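Local atomic coordinates of SmhB (Serratia marcescens, PDB entry 6ZZ5), a protein that is one component, captured here in its soluble form, of the tripartite alpha-pore-forming toxin Smh, which probably acts by assembling pores in target membranes. Residues M108-D111 / K112-Y116; N87-S90 / T91-S95; E45-R48 / Q49-G53. All coordinates share one frame; numbering follows the deposited sequence.

Contact 1. Residues M108-D111 / K112-Y116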
loop_
_atom_site.group_PDB
_atom_site.type_symbol
_atom_site.label_atom_id
_atom_site.label_comp_id
_atom_site.label_asym_id
_atom_site.label_seq_id
_atom_site.Cartn_x
_atom_site.Cartn_y
_atom_site.Cartn_z
ATOM N N MET A 108 -8.878 -13.248 -29.360
ATOM C CA MET A 108 -7.494 -12.754 -29.106
ATOM C C MET A 108 -7.491 -11.742 -27.958
ATOM O O MET A 108 -6.624 -11.814 -27.101
ATOM C CB MET A 108 -6.914 -12.076 -30.345
ATOM C CG MET A 108 -6.684 -13.025 -31.477
ATOM S SD MET A 108 -6.115 -12.171 -32.983
ATOM C CE MET A 108 -5.841 -13.633 -33.974
ATOM N N VAL A 109 -8.479 -10.866 -27.870
ATOM C CA VAL A 109 -8.564 -9.898 -26.743
ATOM C C VAL A 109 -8.973 -10.596 -25.439
ATOM O O VAL A 109 -8.414 -10.212 -24.430
ATOM C CB VAL A 109 -9.420 -8.691 -27.123
ATOM C CG1 VAL A 109 -9.481 -7.694 -25.999
ATOM C CG2 VAL A 109 -8.868 -8.028 -28.387
ATOM N N SER A 110 -9.878 -11.589 -25.445
ATOM C CA SER A 110 -10.214 -12.399 -24.240
ATOM C C SER A 110 -8.943 -13.127 -23.754
ATOM O O SER A 110 -8.692 -13.077 -22.544
ATOM C CB SER A 110 -11.349 -13.359 -24.490
ATOM O OG SER A 110 -10.895 -14.405 -25.298
ATOM N N ASP A 111 -8.127 -13.682 -24.668
ATOM C CA ASP A 111 -6.872 -14.396 -24.322
ATOM C C ASP A 111 -5.911 -13.385 -23.672
ATOM O O ASP A 111 -5.329 -13.698 -22.638
ATOM C CB ASP A 111 -6.203 -15.093 -25.516
ATOM C CG ASP A 111 -6.965 -16.272 -26.090
ATOM O OD1 ASP A 111 -7.873 -16.801 -25.401
ATOM O OD2 ASP A 111 -6.663 -16.625 -27.243
ATOM N N LYS A 112 -5.788 -12.180 -24.206
ATOM C CA LYS A 112 -4.871 -11.172 -23.611
ATOM C C LYS A 112 -5.413 -10.757 -22.218
ATOM O O LYS A 112 -4.630 -10.723 -21.240
ATOM C CB LYS A 112 -4.655 -10.041 -24.617
ATOM C CG LYS A 112 -3.680 -8.958 -24.160
ATOM C CD LYS A 112 -2.248 -9.516 -23.983
ATOM C CE LYS A 112 -1.814 -10.496 -25.053
ATOM N NZ LYS A 112 -0.470 -10.185 -25.581
ATOM N N ALA A 113 -6.688 -10.454 -22.086
ATOM C CA ALA A 113 -7.314 -10.117 -20.795
ATOM C C ALA A 113 -7.066 -11.266 -19.804
ATOM O O ALA A 113 -6.808 -10.987 -18.629
ATOM C CB ALA A 113 -8.792 -9.826 -20.921
ATOM N N LYS A 114 -7.250 -12.508 -20.218
ATOM C CA LYS A 114 -7.034 -13.684 -19.333
ATOM C C LYS A 114 -5.577 -13.753 -18.857
ATOM O O LYS A 114 -5.342 -14.175 -17.712
ATOM C CB LYS A 114 -7.365 -14.987 -20.044
ATOM C CG LYS A 114 -8.846 -15.292 -20.107
ATOM C CD LYS A 114 -9.154 -16.626 -20.748
ATOM C CE LYS A 114 -9.633 -16.468 -22.175
ATOM N NZ LYS A 114 -9.778 -17.780 -22.843
ATOM N N GLU A 115 -4.621 -13.399 -19.706
ATOM C CA GLU A 115 -3.198 -13.394 -19.327
ATOM C C GLU A 115 -3.020 -12.297 -18.263
ATOM O O GLU A 115 -2.316 -12.522 -17.275
ATOM C CB GLU A 115 -2.368 -13.246 -20.597
ATOM C CG GLU A 115 -0.910 -13.000 -20.401
ATOM C CD GLU A 115 -0.193 -12.569 -21.700
ATOM O OE1 GLU A 115 -0.474 -13.141 -22.802
ATOM O OE2 GLU A 115 0.641 -11.633 -21.630
ATOM N N TYR A 116 -3.639 -11.134 -18.429
ATOM C CA TYR A 116 -3.493 -10.017 -17.455
ATOM C C TYR A 116 -4.191 -10.398 -16.142
ATOM O O TYR A 116 -3.696 -10.067 -15.068
ATOM C CB TYR A 116 -3.996 -8.698 -18.034
ATOM C CG TYR A 116 -3.188 -8.165 -19.196
ATOM C CD1 TYR A 116 -1.856 -8.500 -19.340
ATOM C CD2 TYR A 116 -3.744 -7.315 -20.140
ATOM C CE1 TYR A 116 -1.078 -8.014 -20.383
ATOM C CE2 TYR A 116 -2.972 -6.811 -21.201
ATOM C CZ TYR A 116 -1.629 -7.127 -21.289
ATOM O OH TYR A 116 -0.847 -6.698 -22.328
#
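D111 and K114 run alongside each other, three residues apart on one helix. The carboxylate oxygen OD1 of D111 meets NZ of K114 at 3.3 Å. This is a salt bridge, but its hydrogen bond is weak. In K114, CG stands beside the backbone N (chi1 -79°), and a bend about the CG-CD bond (chi3 -102°) carries the ammonium group back over the preceding turn toward D111. On the way the lysine chain runs over the carbonyl of S110, with CG of K114 3.3 Å from O of S110. That same oxygen accepts the backbone N of K114 at 2.8 Å. S110 has two conformers. In the one described here its OG bonds to O of G107. NZ of K114 has a second, long ion pair with E293. D111 and K114 are both exposed, and both ion pairs are weak.

The backbone repeats the regular i to i+4 pattern of an alpha-helix. N of A113 reaches O of V109 at 2.9 Å.

The buried residues of this stretch face two other helices. V109 packs on Y82 and T85 of helix 44-92. V109 and A113 also meet L292 of helix 252-300, and the OH of Y116 is hydrogen-bonded to D81 of helix 44-92. Helix 99-151 is thus held between the two.

Contact 2. Residues N87-S90 / T91-S95; sequences NLIS and TVMPS
The backbone N of V92 donates to O of L88 at 2.9 Å, nearly in line with the C=O bond. The next bond, from N of M93 to O of I89, is 3.0 Å long. O of L88 has a second backbone donor, N of T91, which approaches from well above the carbonyl plane. N of T91 also has a weak bond to O of N87.

The hydroxyl of T91 turns back onto the turn before it. Its OG1 lies 2.8 Å from O of N87 and 3.2 Å from O of L88. One proton cannot serve both fully. The hydroxyl sits between the backbone N and the carbonyl carbon of its own residue (chi1 55°), and from there it faces both oxygens. OG of S90 lies within bonding reach of O of Q86, one turn back, and of O of F313 in helix 306-319.

P94 has no N-H to offer. Its ring packs against the carbonyls instead, with CD 3.3 Å from O of I89 and CG 3.3 Å from O of S90.

The apolar side chains pair four residues apart. I89 and M93 run side by side in the same direction, and CD1 of I89 touches SD of M93 at 3.6 Å. Both pack on W102 and A105 of helix 99-151. L88 and V92 cross obliquely on an exposed side, with CD1 of L88 3.7 Å from CG1 of V92.

The arrangement is that of a long helix running out at its C-terminal end. The bonding is uneven at T91, where one bond is weak and O of L88 is shared. P94 then cannot donate, as helix 44-92 gives way to the connection into helix 99-151.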
loop_
_atom_site.group_PDB
_atom_site.type_symbol
_atom_site.label_atom_id
_atom_site.label_comp_id
_atom_site.label_asym_id
_atom_site.label_seq_id
_atom_site.Cartn_x
_atom_site.Cartn_y
_atom_site.Cartn_z
ATOM N N ASN A 87 -9.447 0.070 -27.583
ATOM C CA ASN A 87 -9.668 1.260 -28.459
ATOM C C ASN A 87 -9.257 0.947 -29.908
ATOM O O ASN A 87 -9.843 1.533 -30.856
ATOM C CB ASN A 87 -8.969 2.520 -27.951
ATOM C CG ASN A 87 -9.811 3.313 -26.970
ATOM O OD1 ASN A 87 -10.982 2.962 -26.697
ATOM N ND2 ASN A 87 -9.189 4.362 -26.415
ATOM N N LEU A 88 -8.203 0.178 -30.108
ATOM C CA LEU A 88 -7.797 -0.238 -31.471
ATOM C C LEU A 88 -8.969 -0.987 -32.141
ATOM O O LEU A 88 -9.357 -0.601 -33.231
ATOM C CB LEU A 88 -6.549 -1.110 -31.372
ATOM C CG LEU A 88 -6.042 -1.716 -32.681
ATOM C CD1 LEU A 88 -5.595 -0.633 -33.634
ATOM C CD2 LEU A 88 -4.878 -2.644 -32.385
ATOM N N ILE A 89 -9.551 -1.970 -31.465
ATOM C CA ILE A 89 -10.767 -2.716 -31.942
ATOM C C ILE A 89 -11.870 -1.716 -32.268
ATOM O O ILE A 89 -12.431 -1.775 -33.382
ATOM C CB ILE A 89 -11.247 -3.729 -30.877
ATOM C CG1 ILE A 89 -10.240 -4.857 -30.676
ATOM C CG2 ILE A 89 -12.624 -4.273 -31.141
ATOM C CD1 ILE A 89 -9.696 -5.425 -31.899
ATOM N N SER A 90 -12.101 -0.771 -31.362
ATOM C CA SER A 90 -13.186 0.201 -31.459
ATOM C C SER A 90 -12.988 1.137 -32.636
ATOM O O SER A 90 -13.982 1.648 -33.076
ATOM C CB SER A 90 -13.334 0.990 -30.190
ATOM O OG SER A 90 -13.686 0.142 -29.092
ATOM N N THR A 91 -11.756 1.444 -33.055
ATOM C CA THR A 91 -11.474 2.452 -34.093
ATOM C C THR A 91 -11.243 1.744 -35.432
ATOM O O THR A 91 -11.605 2.340 -36.461
ATOM C CB THR A 91 -10.308 3.388 -33.693
ATOM O OG1 THR A 91 -9.147 2.604 -33.369
ATOM C CG2 THR A 91 -10.674 4.241 -32.489
ATOM N N VAL A 92 -10.798 0.497 -35.457
ATOM C CA VAL A 92 -10.511 -0.140 -36.770
ATOM C C VAL A 92 -11.627 -1.068 -37.233
ATOM O O VAL A 92 -11.714 -1.243 -38.470
ATOM C CB VAL A 92 -9.135 -0.819 -36.870
ATOM C CG1 VAL A 92 -8.019 0.053 -36.339
ATOM C CG2 VAL A 92 -9.107 -2.176 -36.259
ATOM N N MET A 93 -12.412 -1.684 -36.338
ATOM C CA MET A 93 -13.292 -2.813 -36.755
ATOM C C MET A 93 -14.719 -2.421 -37.128
ATOM O O MET A 93 -15.281 -3.010 -38.054
ATOM C CB MET A 93 -13.314 -3.925 -35.711
ATOM C CG MET A 93 -11.963 -4.559 -35.671
ATOM S SD MET A 93 -11.988 -6.014 -34.593
ATOM C CE MET A 93 -12.831 -7.069 -35.760
ATOM N N PRO A 94 -15.373 -1.453 -36.459
ATOM C CA PRO A 94 -16.755 -1.114 -36.804
ATOM C C PRO A 94 -16.968 -0.759 -38.268
ATOM O O PRO A 94 -17.953 -1.176 -38.797
ATOM C CB PRO A 94 -17.042 0.060 -35.884
ATOM C CG PRO A 94 -16.222 -0.265 -34.657
ATOM C CD PRO A 94 -14.921 -0.772 -35.243
ATOM N N SER A 95 -16.027 -0.084 -38.916
ATOM C CA SER A 95 -16.095 0.203 -40.361
ATOM C C SER A 95 -15.456 -0.963 -41.159
ATOM O O SER A 95 -14.298 -0.853 -41.642
ATOM C CB SER A 95 -15.530 1.574 -40.677
ATOM O OG SER A 95 -15.701 1.849 -42.045
#

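Contact 3. Residues E45-R48 / Q49-G53; sequences ESER and QINTG
Q49 is extended from a CG placed beside its backbone N (chi1 -71°), which lays its amide back along the turn toward E45. The E45 chain instead starts with CG opposite its own N and then bends (chi2 52°). The two side chains cross at about a right angle, with carboxylate and amide planes 82° apart. NE2 of Q49 comes 3.8 Å from CG of E45, so it meets the aliphatic part of the glutamate. The carboxylate turns to the arginine: OE1 of E45 forms a salt bridge with NH2 of R48 at 3.5 Å.

A water links S46 to Q49. It accepts from OG of S46 at 2.6 Å and donates to OE1 of Q49 at 3.1 Å.

These residues, three or four apart, lie near the start of helix 44-92, a long member of the helical bundle of this HBL-family protein. On its inner side I50 packs on Y141 and I144 of helix 99-151 and on A257 and I260 of helix 252-300.

E47 and N51 pass each other at a slant, and ND2 of N51 lies 3.6 Å from CG of E47. Their polar ends hold the preceding loop: E47 bonds to the backbone N of F37, and N51 to the carbonyl of V35.

One residue on, T52 grips a single carbonyl twice. Its OG1 donates to O of R48 at 2.8 Å and its backbone N to the same oxygen at 2.9 Å. The two donors arrive from opposite faces of the carbonyl plane.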
loop_
_atom_site.group_PDB
_atom_site.type_symbol
_atom_site.label_atom_id
_atom_site.label_comp_id
_atom_site.label_asym_id
_atom_site.label_seq_id
_atom_site.Cartn_x
_atom_site.Cartn_y
_atom_site.Cartn_z
ATOM N N GLU A 45 19.803 -11.561 25.703
ATOM C CA GLU A 45 18.986 -12.521 24.911
ATOM C C GLU A 45 17.788 -11.809 24.238
ATOM O O GLU A 45 17.377 -12.170 23.092
ATOM C CB GLU A 45 18.569 -13.704 25.791
ATOM C CG GLU A 45 18.232 -14.926 24.971
ATOM C CD GLU A 45 19.323 -15.315 23.973
ATOM O OE1 GLU A 45 20.546 -14.991 24.232
ATOM O OE2 GLU A 45 18.951 -15.889 22.910
ATOM N N SER A 46 17.175 -10.862 24.943
ATOM C CA SER A 46 16.035 -10.084 24.434
ATOM C C SER A 46 16.536 -9.229 23.270
ATOM O O SER A 46 15.852 -9.220 22.290
ATOM C CB SER A 46 15.379 -9.276 25.517
ATOM O OG SER A 46 14.742 -10.184 26.398
ATOM N N GLU A 47 17.707 -8.583 23.386
ATOM C CA GLU A 47 18.288 -7.821 22.250
ATOM C C GLU A 47 18.412 -8.742 21.019
ATOM O O GLU A 47 18.064 -8.305 19.941
ATOM C CB GLU A 47 19.627 -7.176 22.624
ATOM C CG GLU A 47 20.372 -6.577 21.432
ATOM C CD GLU A 47 21.754 -6.001 21.777
ATOM O OE1 GLU A 47 22.654 -6.092 20.933
ATOM O OE2 GLU A 47 21.894 -5.373 22.852
ATOM N N ARG A 48 18.958 -9.935 21.164
ATOM C CA ARG A 48 19.174 -10.872 20.021
ATOM C C ARG A 48 17.855 -11.280 19.399
ATOM O O ARG A 48 17.759 -11.298 18.164
ATOM C CB ARG A 48 20.010 -12.068 20.459
ATOM C CG ARG A 48 21.481 -11.689 20.600
ATOM C CD ARG A 48 22.412 -12.662 19.906
ATOM N NE ARG A 48 22.529 -13.776 20.823
ATOM C CZ ARG A 48 23.542 -13.975 21.651
ATOM N NH1 ARG A 48 24.593 -13.171 21.634
ATOM N NH2 ARG A 48 23.522 -15.016 22.463
ATOM N N GLN A 49 16.878 -11.629 20.225
ATOM C CA GLN A 49 15.550 -12.032 19.703
ATOM C C GLN A 49 14.934 -10.867 18.902
ATOM O O GLN A 49 14.381 -11.098 17.815
ATOM C CB GLN A 49 14.650 -12.507 20.858
ATOM C CG GLN A 49 15.081 -13.844 21.428
ATOM C CD GLN A 49 14.441 -14.179 22.755
ATOM O OE1 GLN A 49 13.657 -13.424 23.325
ATOM N NE2 GLN A 49 14.869 -15.284 23.327
ATOM N N ILE A 50 14.956 -9.669 19.470
ATOM C CA ILE A 50 14.333 -8.485 18.806
ATOM C C ILE A 50 15.031 -8.225 17.471
ATOM O O ILE A 50 14.354 -7.888 16.488
ATOM C CB ILE A 50 14.392 -7.275 19.735
ATOM C CG1 ILE A 50 13.479 -7.485 20.949
ATOM C CG2 ILE A 50 14.075 -5.999 18.969
ATOM C CD1 ILE A 50 13.802 -6.538 22.031
ATOM N N ASN A 51 16.374 -8.257 17.466
ATOM C CA ASN A 51 17.133 -7.921 16.241
ATOM C C ASN A 51 16.931 -9.047 15.215
ATOM O O ASN A 51 16.873 -8.752 14.011
ATOM C CB ASN A 51 18.574 -7.604 16.609
ATOM C CG ASN A 51 18.666 -6.238 17.261
ATOM O OD1 ASN A 51 17.751 -5.428 17.059
ATOM N ND2 ASN A 51 19.773 -5.945 17.936
ATOM N N THR A 52 16.787 -10.286 15.647
ATOM C CA THR A 52 16.447 -11.412 14.743
ATOM C C THR A 52 15.101 -11.081 14.117
ATOM O O THR A 52 14.971 -11.184 12.873
ATOM C CB THR A 52 16.436 -12.773 15.459
ATOM O OG1 THR A 52 17.774 -12.944 15.851
ATOM C CG2 THR A 52 15.975 -13.948 14.611
ATOM N N GLY A 53 14.125 -10.720 14.957
ATOM C CA GLY A 53 12.817 -10.259 14.456
ATOM C C GLY A 53 12.910 -9.128 13.453
ATOM O O GLY A 53 12.214 -9.144 12.396
HETATM O O HOH W 1 12.712 -11.346 25.357
#

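All three contacts are partly buried; contact 2 runs off the end of its helix. Contacts 2 and 3 share helix 44-92, near its two ends, with centres about 62 Å apart. Contact 1 lies in the first third of helix 99-151. It is about 17 Å, centre to centre, from contact 2, and the two touch where CG2 of V109 packs 4.1 Å from CG1 of I89. Contact 3 stands on the other side of the chain's centre. The chemistry changes with position. Contact 1 has a weak surface ion pair. Contact 2 has uneven backbone bonding and no charged side chain. Contact 3 mixes a salt bridge, amides and a bridging water with I50 on its buried side.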